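Local coordinates for separin (Saccharomyces cerevisiae, PDB 5U1T), which cleaves the MCD1/SCC1 subunit of cohesin at the onset of anaphase as a caspase-like cysteine protease, and is held inactive by securin for most of the cell cycle, at residues Phe459-Tyr462 / Cys463-Arg466; Leu908-His912 / Leu913-Ile917; Met1307-Leu1310 / Ile1311-Val1314. All coordinates share one frame; numbering follows the deposited sequence.

Interaction 1 (Phe459-Tyr462 / Cys463-Arg466); sequences FNVY and CMLR
An Asx turn leading into a short 3-10 segment, Val461 to Met464, makes this contact in the loop between helix 448-458 and helix 470-485, with Asn460 and Cys463 meeting across its first bond. Cys463 N gives its hydrogen to Asn460 O at 2.9 Å. The side chain of the same asparagine takes the amide two residues on: OD1 accepts from Tyr462 N at 3.1 Å, with the donor lying well above the plane of the side-chain carbonyl. With CG anti to the backbone N (chi1 179°), the amide group lies beside the asparagine's own carbonyl carbon, which puts OD1 forward over the start of the turn. An alanine here would keep the backbone bond but would probably leave Tyr462 N without its side-chain acceptor and the entry to the turn less firmly fixed. The i to i+3 pattern of a 3-10 turn then continues, with Met464 N on Val461 O at 2.9 Å and Leu465 N on Tyr462 O at 3.2 Å. Each donor stands above the carbonyl plane rather than in it, in keeping with the tight winding. Among the side chains, the thiol of Cys463 turns back toward the start, SG 3.7 Å from Asn460 O. Met464 folds on itself, bent at chi2 and chi3, and its CG meets Val461 CG2 at 4.2 Å while the thioether runs off toward helix 470-485 and helix 501-509. The other methyl of Val461, CG1, lies over one face of the Tyr462 ring near its rim. The edge-to-face partner of that ring is Trp124, whose NE1 also donates to Tyr462 O, and Lys63 of helix 48-64 touches both Val461 and Tyr462.

Interaction 2 (Leu908-His912 / Leu913-Ile917); sequences LWKLH and LGKDI
Lys910 O collects the returning chain at the end of helix 905-912. Leu913 N donates to it at 3.0 Å, and Lys915 N adds a weak bond at 3.2 Å. One residue further on, Leu911 O takes a weak bond from Gly914 N, and Leu913 N also makes a weak one to Trp909 O. Two of these, Lys915 N to Lys910 O and Gly914 N to Leu911 O, combine with the positive phi of Gly914 (102°) into a Schellman motif; with this phi, a beta carbon on Gly914 would run into the carbonyl oxygen of Leu913. The hydrophobic part follows. Leu911 meets Ile917 at about a right angle, with CD2 of the leucine 3.9 Å from Ile917 CD1 and 3.6 Å from Lys915 O. Ile917 CG2 also reaches Lys910 CB, at 4.1 Å. The two lysines lie across one another through their methylenes, Lys910 CG to Lys915 CD 3.9 Å. Their extended chains leave Lys910 NZ 5.4 Å from Lys915 NZ, a closeness of like charges that the long, weak ion pair of Lys915 with Glu889 may ease. Around this cap, Trp909 and Leu913 pack on helices 872-881 and 885-891, while helix 927-946 takes up the outgoing chain through Asn930 and Asn933 and grips Asp916 with Arg934 and Asn937.

Interaction 3 (Met1307-Leu1310 / Ile1311-Val1314); sequences MEDL and IYFV
Glu1308 and Tyr1312, one helical turn apart, run side by side and point the same way, with the carboxylate and the ring only 15° from parallel. The extended glutamate chain lies along the tyrosine: its CG sits 3.7 Å from Tyr1312 CZ, and OE2 ends 3.5 Å from Tyr1312 OH. Tyr1312 has CG beside its own backbone N, chi1 -70°, which folds the ring back along the helix toward the preceding turn. As a result Glu1308 O stands over one face of the ring, toward its rim, 3.4 Å above the plane. Asp1309 approaches the same ring from another direction, its carboxylate turned 37° from the ring plane and OD1 4.1 Å from Tyr1312 CD2. Beneath these groups the helix 1303-1320 is regular alpha, each amide bonded to the carbonyl four residues back; the straightest of the four, Tyr1312 N to Glu1308 O at 3.0 Å, uses the very carbonyl that the ring overlies. The inner flank is hydrocarbon. Ile1311 packs on Leu1335 and Leu1339 of helix 1332-1347, whereas Leu1310 and Val1314 lie on helix 1287-1294, joined there by Phe1313 through Val1289. Over these two turns the helix is amphipathic, its apolar side between two neighbouring helices and Glu1308 and Asp1309 on the outer side. Glu1308 is exposed and Asp1309 partly so, and the Glu1308 carboxylate beside the hydroxyl, with Asp1309 farther off, would probably make the tyrosine harder to ionise.

Overall arrangement
The three contacts are all local and follow one another along the chain, yet they hold different elements. Interactions 1 and 2 shape chain at loops, one as a 3-10 turn between helices, the other as a helix C-terminus; interaction 3 lies within a continuous helix. Interaction 1 is wholly buried, and a side-chain amide supplements its backbone bonds. Interaction 2 is only partly buried and brings two lysine chains across one another, while interaction 3 pairs a buried apolar flank with an acidic outer one. Interactions 1 and 3 are on opposite sides of the chain's centre, about 107 Å apart between centres; interaction 2 is about 45 Å from interaction 3, again between centres.

Interaction 1 (Phe459-Tyr462 / Cys463-Arg466)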
# COMPACT_ATOMS: atom_id res chain seq x y z
N PHE A 459 -2.25 -25.74 30.70
CA PHE A 459 -0.96 -25.26 30.25
C PHE A 459 0.08 -26.00 31.05
O PHE A 459 0.58 -25.52 32.07
CB PHE A 459 -0.84 -23.75 30.38
CG PHE A 459 0.24 -23.16 29.55
CD1 PHE A 459 0.08 -23.01 28.19
CD2 PHE A 459 1.44 -22.76 30.13
CE1 PHE A 459 1.09 -22.45 27.40
CE2 PHE A 459 2.45 -22.21 29.35
CZ PHE A 459 2.28 -22.06 27.99
N ASN A 460 0.38 -27.20 30.57
CA ASN A 460 1.17 -28.19 31.30
C ASN A 460 1.95 -29.03 30.31
O ASN A 460 1.36 -29.55 29.36
CB ASN A 460 0.26 -29.07 32.18
CG ASN A 460 1.01 -30.15 32.95
OD1 ASN A 460 1.19 -31.27 32.46
ND2 ASN A 460 1.42 -29.82 34.18
N VAL A 461 3.25 -29.16 30.52
CA VAL A 461 4.12 -29.84 29.57
C VAL A 461 3.76 -31.30 29.23
O VAL A 461 4.04 -31.73 28.11
CB VAL A 461 5.58 -29.80 30.05
CG1 VAL A 461 5.79 -30.73 31.19
CG2 VAL A 461 6.51 -30.18 28.93
N TYR A 462 3.14 -32.07 30.13
CA TYR A 462 2.86 -33.47 29.79
C TYR A 462 1.72 -33.50 28.78
O TYR A 462 1.46 -34.53 28.16
CB TYR A 462 2.54 -34.34 31.03
CG TYR A 462 3.75 -34.53 31.91
CD1 TYR A 462 4.76 -35.41 31.55
CD2 TYR A 462 3.91 -33.78 33.06
CE1 TYR A 462 5.90 -35.56 32.33
CE2 TYR A 462 5.03 -33.91 33.83
CZ TYR A 462 6.02 -34.81 33.47
OH TYR A 462 7.14 -34.94 34.26
N CYS A 463 1.07 -32.37 28.58
CA CYS A 463 0.10 -32.25 27.49
C CYS A 463 0.75 -32.33 26.09
O CYS A 463 0.05 -32.58 25.12
CB CYS A 463 -0.69 -30.95 27.64
SG CYS A 463 -2.03 -31.04 28.85
N MET A 464 2.06 -32.13 26.00
CA MET A 464 2.76 -32.29 24.73
C MET A 464 2.77 -33.73 24.22
O MET A 464 3.06 -33.96 23.05
CB MET A 464 4.19 -31.79 24.83
CG MET A 464 4.32 -30.36 25.35
SD MET A 464 3.50 -29.09 24.35
CE MET A 464 4.10 -29.59 22.77
N LEU A 465 2.45 -34.69 25.09
CA LEU A 465 2.43 -36.11 24.74
C LEU A 465 3.67 -36.59 24.00
O LEU A 465 3.57 -37.39 23.07
CB LEU A 465 1.20 -36.44 23.91
CG LEU A 465 -0.16 -36.41 24.62
CD1 LEU A 465 -1.27 -36.74 23.64
CD2 LEU A 465 -0.21 -37.39 25.82
N ARG A 466 4.84 -36.10 24.42
CA ARG A 466 6.13 -36.44 23.80
C ARG A 466 6.17 -36.16 22.30
O ARG A 466 6.77 -36.91 21.52
CB ARG A 466 6.48 -37.91 24.06
CG ARG A 466 6.89 -38.21 25.49
CD ARG A 466 7.27 -39.66 25.67
NE ARG A 466 8.46 -40.02 24.90
CZ ARG A 466 9.69 -40.11 25.39
NH1 ARG A 466 9.93 -39.87 26.67
NH2 ARG A 466 10.70 -40.45 24.60

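Interaction 2 (Leu908-His912 / Leu913-Ile917)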
# COMPACT_ATOMS: atom_id res chain seq x y z
N LEU A 908 10.44 -0.99 -22.65
CA LEU A 908 9.84 0.14 -21.96
C LEU A 908 10.91 1.19 -21.71
O LEU A 908 10.68 2.39 -21.93
CB LEU A 908 9.19 -0.30 -20.66
CG LEU A 908 8.39 0.74 -19.89
CD1 LEU A 908 7.40 1.40 -20.80
CD2 LEU A 908 7.67 0.03 -18.78
N TRP A 909 12.08 0.74 -21.28
CA TRP A 909 13.20 1.66 -21.08
C TRP A 909 13.70 2.27 -22.38
O TRP A 909 14.25 3.38 -22.39
CB TRP A 909 14.35 0.96 -20.34
CG TRP A 909 14.17 1.10 -18.86
CD1 TRP A 909 13.80 0.13 -17.97
CD2 TRP A 909 14.28 2.31 -18.10
NE1 TRP A 909 13.69 0.66 -16.71
CE2 TRP A 909 13.98 1.99 -16.76
CE3 TRP A 909 14.61 3.63 -18.42
CZ2 TRP A 909 14.01 2.95 -15.74
CZ3 TRP A 909 14.63 4.58 -17.39
CH2 TRP A 909 14.34 4.23 -16.08
N LYS A 910 13.51 1.58 -23.50
CA LYS A 910 13.87 2.16 -24.79
C LYS A 910 12.96 3.35 -25.06
O LYS A 910 13.44 4.45 -25.34
CB LYS A 910 13.80 1.11 -25.90
CG LYS A 910 15.08 0.30 -26.00
CD LYS A 910 14.94 -0.93 -26.87
CE LYS A 910 16.22 -1.76 -26.77
NZ LYS A 910 16.32 -2.95 -27.68
N LEU A 911 11.66 3.14 -24.90
CA LEU A 911 10.68 4.23 -24.93
C LEU A 911 11.00 5.40 -23.98
O LEU A 911 10.77 6.54 -24.34
CB LEU A 911 9.28 3.71 -24.63
CG LEU A 911 8.76 2.57 -25.49
CD1 LEU A 911 7.26 2.40 -25.34
CD2 LEU A 911 9.12 2.80 -26.93
N HIS A 912 11.52 5.15 -22.77
CA HIS A 912 11.84 6.29 -21.89
C HIS A 912 13.08 7.04 -22.37
O HIS A 912 13.28 8.20 -22.03
CB HIS A 912 12.06 5.85 -20.44
CG HIS A 912 10.81 5.45 -19.74
ND1 HIS A 912 10.80 4.47 -18.76
CD2 HIS A 912 9.54 5.87 -19.87
CE1 HIS A 912 9.56 4.31 -18.33
NE2 HIS A 912 8.77 5.14 -18.99
N LEU A 913 13.91 6.36 -23.14
CA LEU A 913 15.15 6.95 -23.59
C LEU A 913 14.99 7.61 -24.96
O LEU A 913 15.97 8.09 -25.56
CB LEU A 913 16.25 5.90 -23.64
CG LEU A 913 16.77 5.40 -22.28
CD1 LEU A 913 17.62 4.19 -22.52
CD2 LEU A 913 17.55 6.48 -21.55
N GLY A 914 13.75 7.63 -25.46
CA GLY A 914 13.42 8.37 -26.66
C GLY A 914 13.28 7.51 -27.90
O GLY A 914 12.66 7.94 -28.86
N LYS A 915 13.86 6.31 -27.90
CA LYS A 915 13.71 5.39 -29.03
C LYS A 915 12.25 5.08 -29.31
O LYS A 915 11.41 5.14 -28.40
CB LYS A 915 14.44 4.08 -28.76
CG LYS A 915 15.92 4.22 -28.69
CD LYS A 915 16.60 2.91 -28.40
CE LYS A 915 18.10 3.14 -28.38
NZ LYS A 915 18.81 1.86 -28.07
N ASP A 916 11.95 4.77 -30.56
CA ASP A 916 10.67 4.16 -30.89
C ASP A 916 10.99 2.77 -31.34
O ASP A 916 12.03 2.52 -31.93
CB ASP A 916 9.90 4.93 -31.96
CG ASP A 916 10.63 4.96 -33.32
OD1 ASP A 916 10.40 4.05 -34.14
OD2 ASP A 916 11.41 5.91 -33.55
N ILE A 917 10.11 1.83 -31.05
CA ILE A 917 10.42 0.45 -31.30
C ILE A 917 9.53 -0.06 -32.40
O ILE A 917 8.64 0.65 -32.89
CB ILE A 917 10.24 -0.43 -30.02
CG1 ILE A 917 8.78 -0.50 -29.58
CG2 ILE A 917 11.13 0.09 -28.88
CD1 ILE A 917 8.60 -0.85 -28.08

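Interaction 3 (Met1307-Leu1310 / Ile1311-Val1314)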
# COMPACT_ATOMS: atom_id res chain seq x y z
N MET A 1307 13.50 48.25 -45.86
CA MET A 1307 13.19 47.90 -47.24
C MET A 1307 14.10 46.78 -47.74
O MET A 1307 13.62 45.81 -48.31
CB MET A 1307 13.29 49.11 -48.18
CG MET A 1307 12.50 48.88 -49.46
SD MET A 1307 12.56 50.21 -50.66
CE MET A 1307 14.29 50.11 -51.15
N GLU A 1308 15.40 46.94 -47.53
CA GLU A 1308 16.37 45.90 -47.83
C GLU A 1308 15.94 44.54 -47.27
O GLU A 1308 15.96 43.53 -47.97
CB GLU A 1308 17.74 46.29 -47.28
CG GLU A 1308 18.88 45.49 -47.84
CD GLU A 1308 20.23 45.88 -47.24
OE1 GLU A 1308 20.32 45.97 -46.00
OE2 GLU A 1308 21.20 46.09 -48.01
N ASP A 1309 15.53 44.52 -46.00
CA ASP A 1309 15.05 43.31 -45.38
C ASP A 1309 13.79 42.77 -46.05
O ASP A 1309 13.64 41.56 -46.17
CB ASP A 1309 14.77 43.54 -43.90
CG ASP A 1309 16.02 43.85 -43.13
OD1 ASP A 1309 17.12 43.59 -43.66
OD2 ASP A 1309 15.92 44.36 -41.99
N LEU A 1310 12.88 43.65 -46.48
CA LEU A 1310 11.74 43.21 -47.27
C LEU A 1310 12.17 42.58 -48.58
O LEU A 1310 11.55 41.62 -49.02
CB LEU A 1310 10.80 44.36 -47.58
CG LEU A 1310 9.67 44.56 -46.60
CD1 LEU A 1310 8.56 45.31 -47.29
CD2 LEU A 1310 9.16 43.24 -46.10
N ILE A 1311 13.22 43.13 -49.20
CA ILE A 1311 13.72 42.60 -50.47
C ILE A 1311 14.18 41.17 -50.23
O ILE A 1311 13.76 40.24 -50.92
CB ILE A 1311 14.89 43.44 -51.05
CG1 ILE A 1311 14.61 44.94 -50.99
CG2 ILE A 1311 15.22 43.02 -52.45
CD1 ILE A 1311 13.83 45.46 -52.09
N TYR A 1312 15.02 41.01 -49.22
CA TYR A 1312 15.54 39.71 -48.82
C TYR A 1312 14.44 38.68 -48.64
O TYR A 1312 14.56 37.53 -49.07
CB TYR A 1312 16.33 39.83 -47.53
CG TYR A 1312 17.62 40.58 -47.70
CD1 TYR A 1312 18.14 40.83 -48.96
CD2 TYR A 1312 18.33 41.02 -46.58
CE1 TYR A 1312 19.33 41.51 -49.11
CE2 TYR A 1312 19.53 41.71 -46.71
CZ TYR A 1312 20.03 41.95 -47.97
OH TYR A 1312 21.23 42.63 -48.10
N PHE A 1313 13.37 39.13 -47.99
CA PHE A 1313 12.23 38.29 -47.75
C PHE A 1313 11.62 37.83 -49.06
O PHE A 1313 11.36 36.64 -49.25
CB PHE A 1313 11.20 39.04 -46.89
CG PHE A 1313 10.00 38.23 -46.57
CD1 PHE A 1313 10.13 37.02 -45.88
CD2 PHE A 1313 8.74 38.64 -46.97
CE1 PHE A 1313 9.02 36.24 -45.58
CE2 PHE A 1313 7.62 37.88 -46.68
CZ PHE A 1313 7.76 36.67 -45.98
N VAL A 1314 11.41 38.78 -49.98
CA VAL A 1314 10.79 38.46 -51.25
C VAL A 1314 11.72 37.60 -52.13
O VAL A 1314 11.29 36.59 -52.70
CB VAL A 1314 10.37 39.75 -52.00
CG1 VAL A 1314 9.65 39.41 -53.28
CG2 VAL A 1314 9.46 40.58 -51.10